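Local coordinates for uncharacterized protein lp_2219 (PDB 3HFQ) that is of unknown function but adopts a seven-bladed beta-propeller of the lactonase family and may therefore act on a lactone substrate, at residues 127-132 against 139-144; 143-148 against 153-158; 190-195 against 201-206. The protein carries 1 engineered substitution. All coordinates share one frame; numbering follows the deposited sequence.

Contact 1 (127-132 against 139-144); sequences VQHSGH and DGSHIH. With PO4 (phosphate ion), chain C.
His-129 meets Ile-143 and Ser-141 because its CG is anti to the carbonyl carbon (chi1 -57°), which sets the imidazole beside Ile-143. Ile-143 crosses the ring at about a right angle and lays its CD1 methyl over one face. CD1 is 3.7 Å from the ring centroid and 17° off the normal, a CH-pi contact. It is displaced toward the ND1 side of the rim, and CG1 follows it there. Ser-141 OG, trans to the backbone N (chi1 171°), packs 3.3 Å from His-129 CB and is hydrogen-bonded to Asp-158 OD2.

Further along, the backbones carry the contact. Gly-131 O receives a CA-H...O contact from Gly-140 CA at 3.2 Å. Ser-141 N is equally near that oxygen, but its angle is too poor for a hydrogen bond. Gly-131 has backbone angles that would jam a CB against the preceding carbonyl, which is reason enough for a glycine. No hydrogen bond joins the two segments.

The segments belong to the connection between two propeller blades. Strand 121-128 is the outermost of one four-stranded sheet, and strand 143-148 begins the next. His-129 ND1 is hydrogen-bonded to Gly-108 O in the earlier blade, and its ring meets Tyr-165 of the later one edge-to-face. With an alanine here, Gly-108 O is likely to lose its imidazole partner and the Ile-143 methyl the ring face it rests on.

Polar groups here are satisfied mostly by partners beyond the two segments, so the direct contact between them is largely one of dispersion, with the imidazole offering a face to carbon and ND1 to a carbonyl.

Contact 2 (143-148 against 153-158); sequences IHYTDL and RLAVID. With PO4 (phosphate ion), chain C.
Tyr-145 and Ile-157 touch through Tyr-145 CB and Ile-157 CD1, 3.7 Å apart. The same methyl reaches the CG and CD1 atoms of the tyrosine ring obliquely. With CG trans to the backbone N (chi1 178°), the ring comes close to Ala-155, Tyr-145 CD1 lying 3.6 Å from Ala-155 O. On the other face, Ile-143 CG2 packs on Val-156 CG1 at 3.6 Å. Ile-143 CD1 rests against the Asp-158 carboxylate. Thr-146 CG2 runs alongside the Val-156 methyls. Leu-154 CD1 lies 3.5 Å from the carbonyl carbon of Asp-147.

Four backbone hydrogen bonds hold this antiparallel hairpin, the first two strands of a propeller blade. Asp-147 and Ala-155 exchange a pair, with Ala-155 N to Asp-147 O at 2.8 Å. Next to them, Asp-147 OD1 takes Leu-148 N on its anti lone pair. At the other end His-144 N gives to Ile-157 O, while Ile-157 N gives to Tyr-145 O. Two residues thus face one, a beta bulge in strand 143-148. It leaves Tyr-145 N buried without a partner. The His-144 ring swings out from the hairpin, and its NE2 donates to phosphate O4 at 2.7 Å, close to the ring plane.

Farther out, Asp-147 OD2 is hydrogen-bonded to Tyr-90 OH. The Asp-158 carboxylate holds Ser-141 OG, His-142 N and Ser-161 N.

Contact 3 (190-195 against 201-206); sequences RHLVFS and AFLAGE. With PO4 (phosphate ion), chain C.
Arg-190 and Glu-206 form a salt bridge at the phosphate end of an antiparallel hairpin, made by the first two strands of a propeller blade. Arg-190 NE lies 3.1 Å from Glu-206 OE1. The carboxylate oxygen sits at the edge of the guanidinium, near its plane, although the two flat groups are turned 46° apart. The Arg-190 chain is extended from CG to NE, with CG trans to the backbone N (chi1 -168°), so it runs out past Glu-206 CB to the phosphate. There NE and NH2 both donate to phosphate O2, at 2.8 and 2.9 Å. NE is thus hydrogen-bonded to the phosphate and salt-bridged to the carboxylate. Glu-206 OE1 is 2.6 Å from phosphate O3. The phosphate probably comes from the crystallisation liquor, but a pocket lined in this way is consistent with binding an anionic ligand.

In the backbone next to the salt bridge, Arg-190 N gives to Ala-204 O, and Ala-204 N gives to His-191 O. Arg-190 and His-191 together face Ala-204, which makes a beta bulge in strand 189-194. His-191 N is buried there with no partner. NH1 of Arg-190 stands over the centre of the His-191 ring. Farther along, Val-193 and Phe-202 form a regular hydrogen-bonded pair.

On one face, Ala-201 CB lies over the Phe-194 ring, 4.0 Å from its centroid and 19° off the normal, a CH-pi contact. The methyl sits off-centre above CD2 and CE2. Leu-203 CD1 reaches Leu-192 CB at 4.0 Å on the same face. On the opposite face, Val-193 CG1 meets Phe-202 CB obliquely. The Phe-194 ring also meets Tyr-216 edge-to-face. Glu-206 has a second salt bridge, to Arg-259, which also binds the phosphate.

How the contacts relate
Contact 1 runs directly into contact 2, sharing Ile-143 and His-144. Their centres are about 12 Å apart, and His-129 NE2 packs 4.2 Å from Val-156 CG1. Contacts 2 and 3 are equivalent hairpins in neighbouring blades, with centres about 10 Å apart. They pack together, with Tyr-145 CB 3.3 Å from Arg-190 O. The centres of contacts 1 and 3 are about 18 Å apart. The bulged residues His-144 and Arg-190 come from the two hairpins and meet at one phosphate, to which Arg-259 also bonds. Contact 1 touches that ion only through His-144. The site may mark a ligand pocket of the propeller.

Contact 1 (127-132 against 139-144)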
loop_
_atom_site.group_PDB
_atom_site.type_symbol
_atom_site.label_atom_id
_atom_site.label_comp_id
_atom_site.label_asym_id
_atom_site.label_seq_id
_atom_site.Cartn_x
_atom_site.Cartn_y
_atom_site.Cartn_z
ATOM N N VAL A 127 5.421 -18.176 -4.742
ATOM C CA VAL A 127 5.831 -18.026 -6.133
ATOM C C VAL A 127 7.136 -17.243 -6.215
ATOM O O VAL A 127 7.223 -16.117 -5.722
ATOM C CB VAL A 127 4.737 -17.300 -6.943
ATOM C CG1 VAL A 127 5.218 -17.027 -8.363
ATOM C CG2 VAL A 127 3.476 -18.155 -6.968
ATOM N N GLN A 128 8.148 -17.843 -6.835
ATOM C CA GLN A 128 9.454 -17.208 -6.968
ATOM C C GLN A 128 9.630 -16.528 -8.319
ATOM O O GLN A 128 9.369 -17.127 -9.362
ATOM C CB GLN A 128 10.567 -18.248 -6.781
ATOM C CG GLN A 128 11.982 -17.676 -6.860
ATOM C CD GLN A 128 12.297 -16.726 -5.720
ATOM O OE1 GLN A 128 12.306 -17.120 -4.554
ATOM N NE2 GLN A 128 12.555 -15.466 -6.052
ATOM N N HIS A 129 10.074 -15.275 -8.296
ATOM C CA HIS A 129 10.301 -14.528 -9.528
ATOM C C HIS A 129 11.790 -14.262 -9.712
ATOM O O HIS A 129 12.579 -14.411 -8.780
ATOM C CB HIS A 129 9.568 -13.179 -9.504
ATOM C CG HIS A 129 8.092 -13.289 -9.282
ATOM N ND1 HIS A 129 7.543 -13.561 -8.047
ATOM C CD2 HIS A 129 7.051 -13.160 -10.138
ATOM C CE1 HIS A 129 6.224 -13.595 -8.153
ATOM N NE2 HIS A 129 5.901 -13.355 -9.411
ATOM N N SER A 130 12.163 -13.865 -10.924
ATOM C CA SER A 130 13.547 -13.556 -11.233
ATOM C C SER A 130 13.575 -12.379 -12.197
ATOM O O SER A 130 12.550 -12.010 -12.774
ATOM C CB SER A 130 14.241 -14.764 -11.864
ATOM O OG SER A 130 13.684 -15.066 -13.131
ATOM N N GLY A 131 14.750 -11.790 -12.372
ATOM C CA GLY A 131 14.870 -10.658 -13.271
ATOM C C GLY A 131 15.601 -9.527 -12.587
ATOM O O GLY A 131 15.924 -9.623 -11.406
ATOM N N HIS A 132 15.870 -8.457 -13.329
ATOM C CA HIS A 132 16.568 -7.301 -12.781
ATOM C C HIS A 132 16.320 -6.088 -13.666
ATOM O O HIS A 132 15.613 -6.181 -14.675
ATOM C CB HIS A 132 18.075 -7.574 -12.693
ATOM C CG HIS A 132 18.705 -7.925 -14.004
ATOM N ND1 HIS A 132 18.703 -9.212 -14.510
ATOM C CD2 HIS A 132 19.336 -7.163 -14.924
ATOM C CE1 HIS A 132 19.305 -9.219 -15.682
ATOM N NE2 HIS A 132 19.700 -7.989 -15.962
ATOM N N ASP A 139 18.709 -4.876 -8.505
ATOM C CA ASP A 139 19.693 -5.950 -8.580
ATOM C C ASP A 139 19.058 -7.331 -8.745
ATOM O O ASP A 139 19.716 -8.277 -9.179
ATOM C CB ASP A 139 20.582 -5.941 -7.330
ATOM C CG ASP A 139 19.781 -5.905 -6.038
ATOM O OD1 ASP A 139 20.177 -6.598 -5.077
ATOM O OD2 ASP A 139 18.766 -5.175 -5.974
ATOM N N GLY A 140 17.781 -7.444 -8.395
ATOM C CA GLY A 140 17.089 -8.714 -8.519
ATOM C C GLY A 140 15.589 -8.503 -8.436
ATOM O O GLY A 140 15.128 -7.366 -8.420
ATOM N N SER A 141 14.822 -9.588 -8.387
ATOM C CA SER A 141 13.373 -9.470 -8.296
ATOM C C SER A 141 12.973 -8.893 -6.948
ATOM O O SER A 141 13.474 -9.322 -5.909
ATOM C CB SER A 141 12.704 -10.833 -8.477
ATOM O OG SER A 141 11.321 -10.747 -8.182
ATOM N N HIS A 142 12.060 -7.927 -6.975
ATOM C CA HIS A 142 11.574 -7.277 -5.765
ATOM C C HIS A 142 10.057 -7.089 -5.861
ATOM O O HIS A 142 9.585 -6.112 -6.432
ATOM C CB HIS A 142 12.265 -5.918 -5.599
ATOM C CG HIS A 142 13.748 -6.014 -5.385
ATOM N ND1 HIS A 142 14.638 -5.100 -5.915
ATOM C CD2 HIS A 142 14.494 -6.894 -4.677
ATOM C CE1 HIS A 142 15.866 -5.417 -5.540
ATOM N NE2 HIS A 142 15.807 -6.500 -4.789
ATOM N N ILE A 143 9.298 -8.033 -5.309
ATOM C CA ILE A 143 7.839 -7.954 -5.347
ATOM C C ILE A 143 7.379 -6.964 -4.280
ATOM O O ILE A 143 7.798 -7.050 -3.129
ATOM C CB ILE A 143 7.200 -9.344 -5.094
ATOM C CG1 ILE A 143 7.777 -10.368 -6.075
ATOM C CG2 ILE A 143 5.694 -9.266 -5.284
ATOM C CD1 ILE A 143 7.580 -10.001 -7.548
ATOM N N HIS A 144 6.504 -6.034 -4.653
ATOM C CA HIS A 144 6.064 -5.014 -3.706
ATOM C C HIS A 144 4.553 -4.854 -3.575
ATOM O O HIS A 144 4.077 -4.019 -2.798
ATOM C CB HIS A 144 6.661 -3.666 -4.115
ATOM C CG HIS A 144 7.129 -2.835 -2.962
ATOM N ND1 HIS A 144 6.370 -2.640 -1.829
ATOM C CD2 HIS A 144 8.287 -2.164 -2.762
ATOM C CE1 HIS A 144 7.042 -1.888 -0.977
ATOM N NE2 HIS A 144 8.210 -1.584 -1.518
HETATM P P PO4 C . 10.586 0.579 -0.985
HETATM O O1 PO4 C . 11.858 1.326 -0.432
HETATM O O2 PO4 C . 9.348 1.552 -0.961
HETATM O O3 PO4 C . 10.854 0.098 -2.463
HETATM O O4 PO4 C . 10.274 -0.673 -0.077
#

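Contact 2 (143-148 against 153-158)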
loop_
_atom_site.group_PDB
_atom_site.type_symbol
_atom_site.label_atom_id
_atom_site.label_comp_id
_atom_site.label_asym_id
_atom_site.label_seq_id
_atom_site.Cartn_x
_atom_site.Cartn_y
_atom_site.Cartn_z
ATOM N N ILE A 143 9.298 -8.033 -5.309
ATOM C CA ILE A 143 7.839 -7.954 -5.347
ATOM C C ILE A 143 7.379 -6.964 -4.280
ATOM O O ILE A 143 7.798 -7.050 -3.129
ATOM C CB ILE A 143 7.200 -9.344 -5.094
ATOM C CG1 ILE A 143 7.777 -10.368 -6.075
ATOM C CG2 ILE A 143 5.694 -9.266 -5.284
ATOM C CD1 ILE A 143 7.580 -10.001 -7.548
ATOM N N HIS A 144 6.504 -6.034 -4.653
ATOM C CA HIS A 144 6.064 -5.014 -3.706
ATOM C C HIS A 144 4.553 -4.854 -3.575
ATOM O O HIS A 144 4.077 -4.019 -2.798
ATOM C CB HIS A 144 6.661 -3.666 -4.115
ATOM C CG HIS A 144 7.129 -2.835 -2.962
ATOM N ND1 HIS A 144 6.370 -2.640 -1.829
ATOM C CD2 HIS A 144 8.287 -2.164 -2.762
ATOM C CE1 HIS A 144 7.042 -1.888 -0.977
ATOM N NE2 HIS A 144 8.210 -1.584 -1.518
ATOM N N TYR A 145 3.797 -5.645 -4.325
ATOM C CA TYR A 145 2.347 -5.524 -4.291
ATOM C C TYR A 145 1.695 -6.812 -4.768
ATOM O O TYR A 145 2.110 -7.394 -5.772
ATOM C CB TYR A 145 1.936 -4.338 -5.182
ATOM C CG TYR A 145 0.448 -4.065 -5.311
ATOM C CD1 TYR A 145 -0.335 -4.759 -6.234
ATOM C CD2 TYR A 145 -0.165 -3.080 -4.537
ATOM C CE1 TYR A 145 -1.697 -4.473 -6.385
ATOM C CE2 TYR A 145 -1.528 -2.791 -4.678
ATOM C CZ TYR A 145 -2.284 -3.490 -5.605
ATOM O OH TYR A 145 -3.626 -3.213 -5.748
ATOM N N THR A 146 0.691 -7.257 -4.018
ATOM C CA THR A 146 -0.062 -8.463 -4.341
ATOM C C THR A 146 -1.506 -8.208 -3.924
ATOM O O THR A 146 -1.863 -8.390 -2.760
ATOM C CB THR A 146 0.451 -9.700 -3.563
ATOM O OG1 THR A 146 0.476 -9.404 -2.161
ATOM C CG2 THR A 146 1.853 -10.088 -4.027
ATOM N N ASP A 147 -2.335 -7.773 -4.865
ATOM C CA ASP A 147 -3.729 -7.509 -4.541
ATOM C C ASP A 147 -4.660 -7.846 -5.703
ATOM O O ASP A 147 -4.219 -7.992 -6.842
ATOM C CB ASP A 147 -3.909 -6.049 -4.107
ATOM C CG ASP A 147 -4.838 -5.913 -2.909
ATOM O OD1 ASP A 147 -5.822 -6.680 -2.832
ATOM O OD2 ASP A 147 -4.591 -5.041 -2.048
ATOM N N LEU A 148 -5.950 -7.953 -5.399
ATOM C CA LEU A 148 -6.973 -8.333 -6.373
ATOM C C LEU A 148 -7.345 -7.345 -7.476
ATOM O O LEU A 148 -7.363 -6.133 -7.272
ATOM C CB LEU A 148 -8.251 -8.731 -5.624
ATOM C CG LEU A 148 -8.128 -9.920 -4.667
ATOM C CD1 LEU A 148 -9.373 -10.013 -3.803
ATOM C CD2 LEU A 148 -7.920 -11.204 -5.463
ATOM N N ARG A 153 -8.550 -11.571 -10.108
ATOM C CA ARG A 153 -7.307 -12.237 -10.449
ATOM C C ARG A 153 -6.350 -11.494 -9.509
ATOM O O ARG A 153 -6.786 -10.591 -8.790
ATOM C CB ARG A 153 -6.936 -12.000 -11.913
ATOM C CG ARG A 153 -7.955 -12.554 -12.917
ATOM C CD ARG A 153 -7.472 -12.302 -14.338
ATOM N NE ARG A 153 -8.540 -12.374 -15.338
ATOM C CZ ARG A 153 -8.772 -13.416 -16.133
ATOM N NH1 ARG A 153 -8.017 -14.502 -16.057
ATOM N NH2 ARG A 153 -9.753 -13.358 -17.029
ATOM N N LEU A 154 -5.072 -11.852 -9.492
ATOM C CA LEU A 154 -4.134 -11.186 -8.592
ATOM C C LEU A 154 -3.050 -10.431 -9.343
ATOM O O LEU A 154 -2.313 -11.013 -10.135
ATOM C CB LEU A 154 -3.469 -12.200 -7.651
ATOM C CG LEU A 154 -2.614 -11.607 -6.524
ATOM C CD1 LEU A 154 -3.537 -11.104 -5.410
ATOM C CD2 LEU A 154 -1.649 -12.666 -5.963
ATOM N N ALA A 155 -2.967 -9.129 -9.097
ATOM C CA ALA A 155 -1.952 -8.299 -9.728
ATOM C C ALA A 155 -0.735 -8.339 -8.815
ATOM O O ALA A 155 -0.845 -8.066 -7.618
ATOM C CB ALA A 155 -2.458 -6.872 -9.879
ATOM N N VAL A 156 0.416 -8.691 -9.381
ATOM C CA VAL A 156 1.664 -8.793 -8.628
ATOM C C VAL A 156 2.712 -7.908 -9.304
ATOM O O VAL A 156 3.040 -8.107 -10.469
ATOM C CB VAL A 156 2.145 -10.268 -8.585
ATOM C CG1 VAL A 156 3.472 -10.379 -7.834
ATOM C CG2 VAL A 156 1.081 -11.133 -7.908
ATOM N N ILE A 157 3.235 -6.935 -8.565
ATOM C CA ILE A 157 4.203 -5.989 -9.118
ATOM C C ILE A 157 5.653 -6.252 -8.725
ATOM O O ILE A 157 5.971 -6.363 -7.547
ATOM C CB ILE A 157 3.836 -4.551 -8.694
ATOM C CG1 ILE A 157 2.388 -4.254 -9.097
ATOM C CG2 ILE A 157 4.792 -3.552 -9.332
ATOM C CD1 ILE A 157 1.862 -2.933 -8.563
ATOM N N ASP A 158 6.531 -6.328 -9.724
ATOM C CA ASP A 158 7.950 -6.568 -9.492
ATOM C C ASP A 158 8.727 -5.284 -9.788
ATOM O O ASP A 158 8.951 -4.929 -10.946
ATOM C CB ASP A 158 8.453 -7.693 -10.403
ATOM C CG ASP A 158 9.826 -8.207 -10.002
ATOM O OD1 ASP A 158 10.653 -7.406 -9.526
ATOM O OD2 ASP A 158 10.085 -9.415 -10.179
HETATM P P PO4 C . 10.586 0.579 -0.985
HETATM O O1 PO4 C . 11.858 1.326 -0.432
HETATM O O2 PO4 C . 9.348 1.552 -0.961
HETATM O O3 PO4 C . 10.854 0.098 -2.463
HETATM O O4 PO4 C . 10.274 -0.673 -0.077
#

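Contact 3 (190-195 against 201-206)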
loop_
_atom_site.group_PDB
_atom_site.type_symbol
_atom_site.label_atom_id
_atom_site.label_comp_id
_atom_site.label_asym_id
_atom_site.label_seq_id
_atom_site.Cartn_x
_atom_site.Cartn_y
_atom_site.Cartn_z
ATOM N N ARG A 190 5.711 -0.005 -8.301
ATOM C CA ARG A 190 5.583 -0.354 -6.888
ATOM C C ARG A 190 4.181 -0.787 -6.473
ATOM O O ARG A 190 3.973 -1.936 -6.075
ATOM C CB ARG A 190 6.034 0.840 -6.040
ATOM C CG ARG A 190 6.225 0.555 -4.548
ATOM C CD ARG A 190 6.664 1.834 -3.836
ATOM N NE ARG A 190 6.991 1.626 -2.428
ATOM C CZ ARG A 190 6.104 1.596 -1.438
ATOM N NH1 ARG A 190 4.808 1.762 -1.686
ATOM N NH2 ARG A 190 6.517 1.408 -0.190
ATOM N N HIS A 191 3.233 0.145 -6.552
ATOM C CA HIS A 191 1.837 -0.110 -6.191
ATOM C C HIS A 191 0.920 0.382 -7.306
ATOM O O HIS A 191 1.322 1.194 -8.139
ATOM C CB HIS A 191 1.437 0.652 -4.918
ATOM C CG HIS A 191 1.911 0.020 -3.639
ATOM N ND1 HIS A 191 1.391 0.389 -2.411
ATOM C CD2 HIS A 191 2.838 -0.920 -3.394
ATOM C CE1 HIS A 191 1.989 -0.310 -1.466
ATOM N NE2 HIS A 191 2.873 -1.115 -2.024
ATOM N N LEU A 192 -0.317 -0.101 -7.303
ATOM C CA LEU A 192 -1.312 0.324 -8.281
ATOM C C LEU A 192 -2.680 0.355 -7.614
ATOM O O LEU A 192 -2.849 -0.140 -6.497
ATOM C CB LEU A 192 -1.336 -0.618 -9.499
ATOM C CG LEU A 192 -1.770 -2.086 -9.408
ATOM C CD1 LEU A 192 -3.275 -2.203 -9.164
ATOM C CD2 LEU A 192 -1.419 -2.770 -10.724
ATOM N N VAL A 193 -3.649 0.954 -8.297
ATOM C CA VAL A 193 -5.010 1.039 -7.788
ATOM C C VAL A 193 -5.944 1.056 -8.997
ATOM O O VAL A 193 -5.656 1.710 -10.000
ATOM C CB VAL A 193 -5.218 2.318 -6.926
ATOM C CG1 VAL A 193 -5.020 3.577 -7.775
ATOM C CG2 VAL A 193 -6.597 2.299 -6.295
ATOM N N PHE A 194 -7.045 0.315 -8.909
ATOM C CA PHE A 194 -8.012 0.241 -9.999
ATOM C C PHE A 194 -9.131 1.261 -9.857
ATOM O O PHE A 194 -9.477 1.672 -8.747
ATOM C CB PHE A 194 -8.652 -1.155 -10.070
ATOM C CG PHE A 194 -7.814 -2.181 -10.777
ATOM C CD1 PHE A 194 -6.903 -2.962 -10.078
ATOM C CD2 PHE A 194 -7.947 -2.372 -12.148
ATOM C CE1 PHE A 194 -6.137 -3.925 -10.736
ATOM C CE2 PHE A 194 -7.184 -3.334 -12.815
ATOM C CZ PHE A 194 -6.283 -4.107 -12.111
ATOM N N SER A 195 -9.701 1.647 -10.993
ATOM C CA SER A 195 -10.810 2.591 -11.028
ATOM C C SER A 195 -12.063 1.852 -10.564
ATOM O O SER A 195 -12.123 0.625 -10.622
ATOM C CB SER A 195 -11.019 3.107 -12.453
ATOM O OG SER A 195 -11.375 2.043 -13.327
ATOM N N ALA A 201 -6.350 1.194 -14.384
ATOM C CA ALA A 201 -5.494 1.015 -13.222
ATOM C C ALA A 201 -4.424 2.091 -13.318
ATOM O O ALA A 201 -4.013 2.468 -14.413
ATOM C CB ALA A 201 -4.850 -0.373 -13.228
ATOM N N PHE A 202 -3.982 2.588 -12.172
ATOM C CA PHE A 202 -2.960 3.622 -12.133
ATOM C C PHE A 202 -1.795 3.035 -11.363
ATOM O O PHE A 202 -1.934 2.639 -10.205
ATOM C CB PHE A 202 -3.541 4.870 -11.470
ATOM C CG PHE A 202 -4.785 5.366 -12.156
ATOM C CD1 PHE A 202 -4.699 6.112 -13.331
ATOM C CD2 PHE A 202 -6.041 5.002 -11.685
ATOM C CE1 PHE A 202 -5.851 6.484 -14.029
ATOM C CE2 PHE A 202 -7.198 5.367 -12.375
ATOM C CZ PHE A 202 -7.101 6.110 -13.551
ATOM N N LEU A 203 -0.651 2.967 -12.032
ATOM C CA LEU A 203 0.552 2.360 -11.476
ATOM C C LEU A 203 1.619 3.364 -11.062
ATOM O O LEU A 203 2.053 4.194 -11.861
ATOM C CB LEU A 203 1.127 1.397 -12.518
ATOM C CG LEU A 203 2.457 0.689 -12.273
ATOM C CD1 LEU A 203 2.289 -0.407 -11.229
ATOM C CD2 LEU A 203 2.943 0.097 -13.592
ATOM N N ALA A 204 2.056 3.276 -9.813
ATOM C CA ALA A 204 3.077 4.187 -9.326
ATOM C C ALA A 204 4.466 3.638 -9.619
ATOM O O ALA A 204 4.760 2.478 -9.331
ATOM C CB ALA A 204 2.905 4.418 -7.830
ATOM N N GLY A 205 5.302 4.481 -10.220
ATOM C CA GLY A 205 6.664 4.099 -10.529
ATOM C C GLY A 205 7.551 4.750 -9.487
ATOM O O GLY A 205 7.833 5.943 -9.558
ATOM N N GLU A 206 7.983 3.963 -8.511
ATOM C CA GLU A 206 8.816 4.479 -7.436
ATOM C C GLU A 206 10.115 5.129 -7.888
ATOM O O GLU A 206 10.369 6.296 -7.593
ATOM C CB GLU A 206 9.165 3.362 -6.445
ATOM C CG GLU A 206 10.106 3.828 -5.336
ATOM C CD GLU A 206 10.577 2.703 -4.436
ATOM O OE1 GLU A 206 9.723 1.954 -3.922
ATOM O OE2 GLU A 206 11.806 2.576 -4.236
HETATM P P PO4 C . 10.586 0.579 -0.985
HETATM O O1 PO4 C . 11.858 1.326 -0.432
HETATM O O2 PO4 C . 9.348 1.552 -0.961
HETATM O O3 PO4 C . 10.854 0.098 -2.463
HETATM O O4 PO4 C . 10.274 -0.673 -0.077
#